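Local coordinates for small S protein (Podospora anserina, PDB 2WVO), which triggers the lethal reaction of heterokaryon incompatibility when it meets the prion form of het-s, so that only compatible fused cells survive, at residues 186-191 against 195-200; 5-10 against 86-91. All coordinates share one frame; numbering follows the deposited sequence.

Contact 1: 186-191 against 195-200; sequences NEIEEV and ASLTIL
Val191 and Ile188 lean onto Ser196, Leu197 and Leu200 where two helices of the mainly helical HeLo domain are joined by a short connection: helix 177-187 runs out, a type I beta turn spans Ile188 to Val191, and helix 194-204 follows almost at once.

The contact itself is apolar. Val191 puts its two methyls to different uses. CG2, anti to the backbone N, reaches Ser196 CB at 3.5 Å and Leu197 CG at 3.8 Å, while CG1 lies 3.9 Å from Leu197 CD2. One turn further along the helix, Leu200 and Ile188 run past each other in opposite directions, and Leu200 CD1 rests against the outer half of the isoleucine, 3.7 Å from both CG1 and CD1 of Ile188. Met211 of helix 209-218 touches both Ile188 and Leu200.

The polar groups nearby are bonded outside the contact. Ser196 OG is bonded to Asp193 OD1, just ahead of the segment, and its CB is the atom that meets Val191. The ammonium of Lys218, at the end of helix 209-218, gathers three carbonyls of the turn: it hydrogen-bonds Ile188 O and Val191 O, and more weakly Glu189 O, which probably helps to fix the turn. Within the turn, Val191 N donates to Ile188 O over 3.3 Å.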
# COMPACT_ATOMS: atom_id res chain seq x y z
N ASN A 186 -26.99 -9.56 -14.09
CA ASN A 186 -28.17 -9.19 -13.29
C ASN A 186 -28.11 -7.78 -12.69
O ASN A 186 -29.14 -7.12 -12.58
CB ASN A 186 -28.41 -10.21 -12.17
CG ASN A 186 -28.65 -11.61 -12.68
OD1 ASN A 186 -29.28 -11.80 -13.73
ND2 ASN A 186 -28.18 -12.60 -11.93
N GLU A 187 -26.91 -7.35 -12.30
CA GLU A 187 -26.67 -6.01 -11.74
C GLU A 187 -27.11 -4.88 -12.66
O GLU A 187 -27.50 -3.80 -12.19
CB GLU A 187 -25.19 -5.82 -11.42
CG GLU A 187 -24.69 -6.57 -10.20
CD GLU A 187 -23.18 -6.66 -10.12
OE1 GLU A 187 -22.48 -5.91 -10.84
OE2 GLU A 187 -22.69 -7.50 -9.34
N ILE A 188 -27.06 -5.14 -13.96
CA ILE A 188 -27.12 -4.11 -14.99
C ILE A 188 -28.46 -4.10 -15.75
O ILE A 188 -28.69 -3.23 -16.60
CB ILE A 188 -25.89 -4.26 -15.94
CG1 ILE A 188 -25.11 -2.95 -16.02
CG2 ILE A 188 -26.25 -4.83 -17.31
CD1 ILE A 188 -23.64 -3.13 -16.35
N GLU A 189 -29.34 -5.05 -15.43
CA GLU A 189 -30.62 -5.20 -16.14
C GLU A 189 -31.58 -4.01 -15.97
O GLU A 189 -32.48 -3.82 -16.79
CB GLU A 189 -31.32 -6.51 -15.75
CG GLU A 189 -31.90 -6.56 -14.34
CD GLU A 189 -32.30 -7.97 -13.90
OE1 GLU A 189 -32.55 -8.83 -14.77
OE2 GLU A 189 -32.36 -8.21 -12.67
N GLU A 190 -31.36 -3.20 -14.94
CA GLU A 190 -32.21 -2.04 -14.63
C GLU A 190 -31.82 -0.75 -15.37
O GLU A 190 -32.63 0.18 -15.46
CB GLU A 190 -32.26 -1.80 -13.12
CG GLU A 190 -33.42 -2.48 -12.41
CD GLU A 190 -34.75 -1.82 -12.72
OE1 GLU A 190 -34.80 -0.56 -12.76
OE2 GLU A 190 -35.75 -2.55 -12.91
N VAL A 191 -30.59 -0.69 -15.88
CA VAL A 191 -30.17 0.47 -16.68
C VAL A 191 -30.39 0.20 -18.18
O VAL A 191 -29.82 -0.75 -18.75
CB VAL A 191 -28.72 0.94 -16.33
CG1 VAL A 191 -27.77 -0.23 -16.10
CG2 VAL A 191 -28.17 1.88 -17.41
N ALA A 195 -26.81 6.35 -22.50
CA ALA A 195 -26.05 7.37 -21.81
C ALA A 195 -25.47 6.83 -20.50
O ALA A 195 -24.27 6.97 -20.25
CB ALA A 195 -26.92 8.59 -21.54
N SER A 196 -26.32 6.17 -19.71
CA SER A 196 -25.92 5.59 -18.44
C SER A 196 -25.00 4.38 -18.60
O SER A 196 -24.05 4.21 -17.84
CB SER A 196 -27.15 5.23 -17.60
OG SER A 196 -27.77 6.41 -17.12
N LEU A 197 -25.27 3.56 -19.61
CA LEU A 197 -24.46 2.37 -19.89
C LEU A 197 -23.03 2.71 -20.31
O LEU A 197 -22.09 1.98 -19.97
CB LEU A 197 -25.14 1.51 -20.96
CG LEU A 197 -26.39 0.71 -20.56
CD1 LEU A 197 -27.11 0.19 -21.80
CD2 LEU A 197 -26.05 -0.45 -19.61
N THR A 198 -22.88 3.81 -21.03
CA THR A 198 -21.60 4.25 -21.58
C THR A 198 -20.73 4.84 -20.48
O THR A 198 -19.51 4.62 -20.46
CB THR A 198 -21.84 5.29 -22.71
OG1 THR A 198 -22.69 4.70 -23.70
CG2 THR A 198 -20.52 5.74 -23.36
N ILE A 199 -21.37 5.56 -19.56
CA ILE A 199 -20.71 6.10 -18.38
C ILE A 199 -20.24 4.96 -17.44
O ILE A 199 -19.11 4.99 -16.94
CB ILE A 199 -21.62 7.13 -17.63
CG1 ILE A 199 -21.95 8.35 -18.51
CG2 ILE A 199 -20.99 7.57 -16.32
CD1 ILE A 199 -20.75 9.22 -18.93
N LEU A 200 -21.10 3.95 -17.25
CA LEU A 200 -20.75 2.76 -16.47
C LEU A 200 -19.57 1.98 -17.05
O LEU A 200 -18.65 1.62 -16.31
CB LEU A 200 -21.94 1.80 -16.35
CG LEU A 200 -22.70 1.58 -15.04
CD1 LEU A 200 -23.55 0.33 -15.19
CD2 LEU A 200 -21.80 1.46 -13.79

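Contact 2: 5-10 against 86-91; sequences FEIVAG and EILLLF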
# COMPACT_ATOMS: atom_id res chain seq x y z
N PHE A 5 -7.67 -0.36 11.15
CA PHE A 5 -6.61 -0.94 11.99
C PHE A 5 -7.16 -1.71 13.21
O PHE A 5 -6.72 -2.82 13.49
CB PHE A 5 -5.63 0.16 12.44
CG PHE A 5 -4.36 -0.35 13.08
CD1 PHE A 5 -3.22 -0.57 12.31
CD2 PHE A 5 -4.31 -0.63 14.45
CE1 PHE A 5 -2.04 -1.05 12.89
CE2 PHE A 5 -3.14 -1.11 15.04
CZ PHE A 5 -2.00 -1.32 14.26
N GLU A 6 -8.11 -1.10 13.92
CA GLU A 6 -8.75 -1.73 15.09
C GLU A 6 -9.45 -3.04 14.72
O GLU A 6 -9.31 -4.04 15.42
CB GLU A 6 -9.81 -0.80 15.70
CG GLU A 6 -9.32 0.39 16.48
CD GLU A 6 -10.50 1.19 17.03
OE1 GLU A 6 -11.23 0.65 17.91
OE2 GLU A 6 -10.72 2.33 16.54
N ILE A 7 -10.22 -3.00 13.64
CA ILE A 7 -10.90 -4.18 13.08
C ILE A 7 -9.94 -5.33 12.78
O ILE A 7 -10.17 -6.46 13.21
CB ILE A 7 -11.74 -3.80 11.83
CG1 ILE A 7 -12.88 -2.86 12.24
CG2 ILE A 7 -12.26 -5.06 11.10
CD1 ILE A 7 -13.11 -1.74 11.26
N VAL A 8 -8.85 -5.02 12.06
CA VAL A 8 -7.81 -6.03 11.77
C VAL A 8 -7.14 -6.58 13.04
O VAL A 8 -6.74 -7.76 13.07
CB VAL A 8 -6.74 -5.49 10.79
CG1 VAL A 8 -5.64 -6.54 10.52
CG2 VAL A 8 -7.38 -5.04 9.48
N ALA A 9 -7.01 -5.73 14.06
CA ALA A 9 -6.46 -6.13 15.36
C ALA A 9 -7.37 -7.08 16.16
O ALA A 9 -6.92 -7.69 17.13
CB ALA A 9 -6.13 -4.88 16.20
N GLY A 10 -8.64 -7.21 15.74
CA GLY A 10 -9.62 -8.04 16.46
C GLY A 10 -9.57 -9.53 16.16
O GLY A 10 -8.53 -10.06 15.75
N GLU A 86 -5.79 -7.17 4.07
CA GLU A 86 -5.00 -6.24 3.24
C GLU A 86 -5.85 -5.07 2.71
O GLU A 86 -5.38 -3.94 2.68
CB GLU A 86 -4.15 -6.97 2.14
CG GLU A 86 -2.69 -6.33 2.01
CD GLU A 86 -1.66 -7.13 1.22
OE1 GLU A 86 -0.78 -6.53 0.54
OE2 GLU A 86 -1.68 -8.36 1.27
N ILE A 87 -7.09 -5.34 2.33
CA ILE A 87 -8.01 -4.29 1.90
C ILE A 87 -8.29 -3.26 3.01
O ILE A 87 -8.32 -2.05 2.76
CB ILE A 87 -9.35 -4.87 1.36
CG1 ILE A 87 -9.12 -5.60 0.04
CG2 ILE A 87 -10.42 -3.78 1.20
CD1 ILE A 87 -10.32 -6.42 -0.45
N LEU A 88 -8.46 -3.75 4.23
CA LEU A 88 -8.66 -2.90 5.40
C LEU A 88 -7.43 -2.02 5.70
O LEU A 88 -7.56 -0.84 6.04
CB LEU A 88 -9.00 -3.78 6.60
CG LEU A 88 -10.38 -3.91 7.27
CD1 LEU A 88 -11.54 -3.10 6.70
CD2 LEU A 88 -10.75 -5.37 7.48
N LEU A 89 -6.24 -2.61 5.57
CA LEU A 89 -4.96 -1.92 5.72
C LEU A 89 -4.76 -0.82 4.69
O LEU A 89 -4.14 0.21 4.96
CB LEU A 89 -3.81 -2.92 5.65
CG LEU A 89 -3.17 -3.42 6.97
CD1 LEU A 89 -4.04 -3.27 8.22
CD2 LEU A 89 -2.67 -4.84 6.83
N LEU A 90 -5.32 -1.05 3.52
CA LEU A 90 -5.37 -0.09 2.42
C LEU A 90 -6.22 1.14 2.76
O LEU A 90 -5.84 2.27 2.47
CB LEU A 90 -5.95 -0.84 1.21
CG LEU A 90 -5.99 -0.36 -0.22
CD1 LEU A 90 -4.56 -0.11 -0.74
CD2 LEU A 90 -6.70 -1.43 -1.07
N PHE A 91 -7.37 0.92 3.39
CA PHE A 91 -8.20 2.03 3.87
C PHE A 91 -7.54 2.77 5.04
O PHE A 91 -7.64 3.98 5.13
CB PHE A 91 -9.60 1.53 4.27
CG PHE A 91 -10.56 1.41 3.10
CD1 PHE A 91 -10.84 0.16 2.55
CD2 PHE A 91 -11.17 2.54 2.56
CE1 PHE A 91 -11.74 0.05 1.48
CE2 PHE A 91 -12.05 2.43 1.49
CZ PHE A 91 -12.33 1.18 0.95
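Val8 meets Leu88 and Leu89 with a single methyl. Its CG2 lies 3.5 Å from Leu88 CB and 3.9 Å from Leu88 CG, and at 4.0 Å it also reaches Leu89 CD1, so one branch touches two successive leucines. The first torsion explains the choice: with CG1 anti to the backbone N (chi1 178°), CG2 falls beside that nitrogen and is the methyl presented to the other helix. Ile7 adds a second point of contact, its CG2 standing 3.9 Å from Leu88 CD2, and here the two side chains cross nearly at right angles. Leu88 is modelled with an eclipsed chi2 of 0° and Leu89 is also well off a staggered value, so the exact placing of the methyls of both deserves some caution.

Behind this layer, helix 14-23 backs the leucine, with Leu17 and Cys21 touching Leu88 while Asn20 lies against Ile7. The two short helical segments run close to antiparallel, at 154°, with their axes 9.3 Å apart at closest approach. The second subunit reaches this layer too: Val8 packs on Phe5 of that chain and Leu89 on its Glu92. Phe5 stacks its ring on Phe5 of the same neighbour, and Glu86 OE2 forms a salt bridge with Arg100 of the second subunit. The contact is thus an antiparallel helix packing within the HeLo domain, joining the N-terminal helix 3-9 to the long helix 75-104 at the homodimer interface.

Contact 1 and contact 2 lie on opposite sides of the chain's centre, their own centres 32 Å apart and their nearest atoms about 15 Å apart, so neither touches the other. They also differ in reach along the sequence: 186-191 and 195-200 are near neighbours joined by a short connection, whereas 5-10 and 86-91 bring together parts separated by 75 residues. Both are apolar and without hydrogen bonds between their segments. Contact 2 borders the second subunit, while no residue of that subunit touches contact 1, whose surroundings are helices and loops of its own chain. Contact 2 thus belongs to the dimer-facing side of the globular domain, contact 1 to the helices near its C-terminal end.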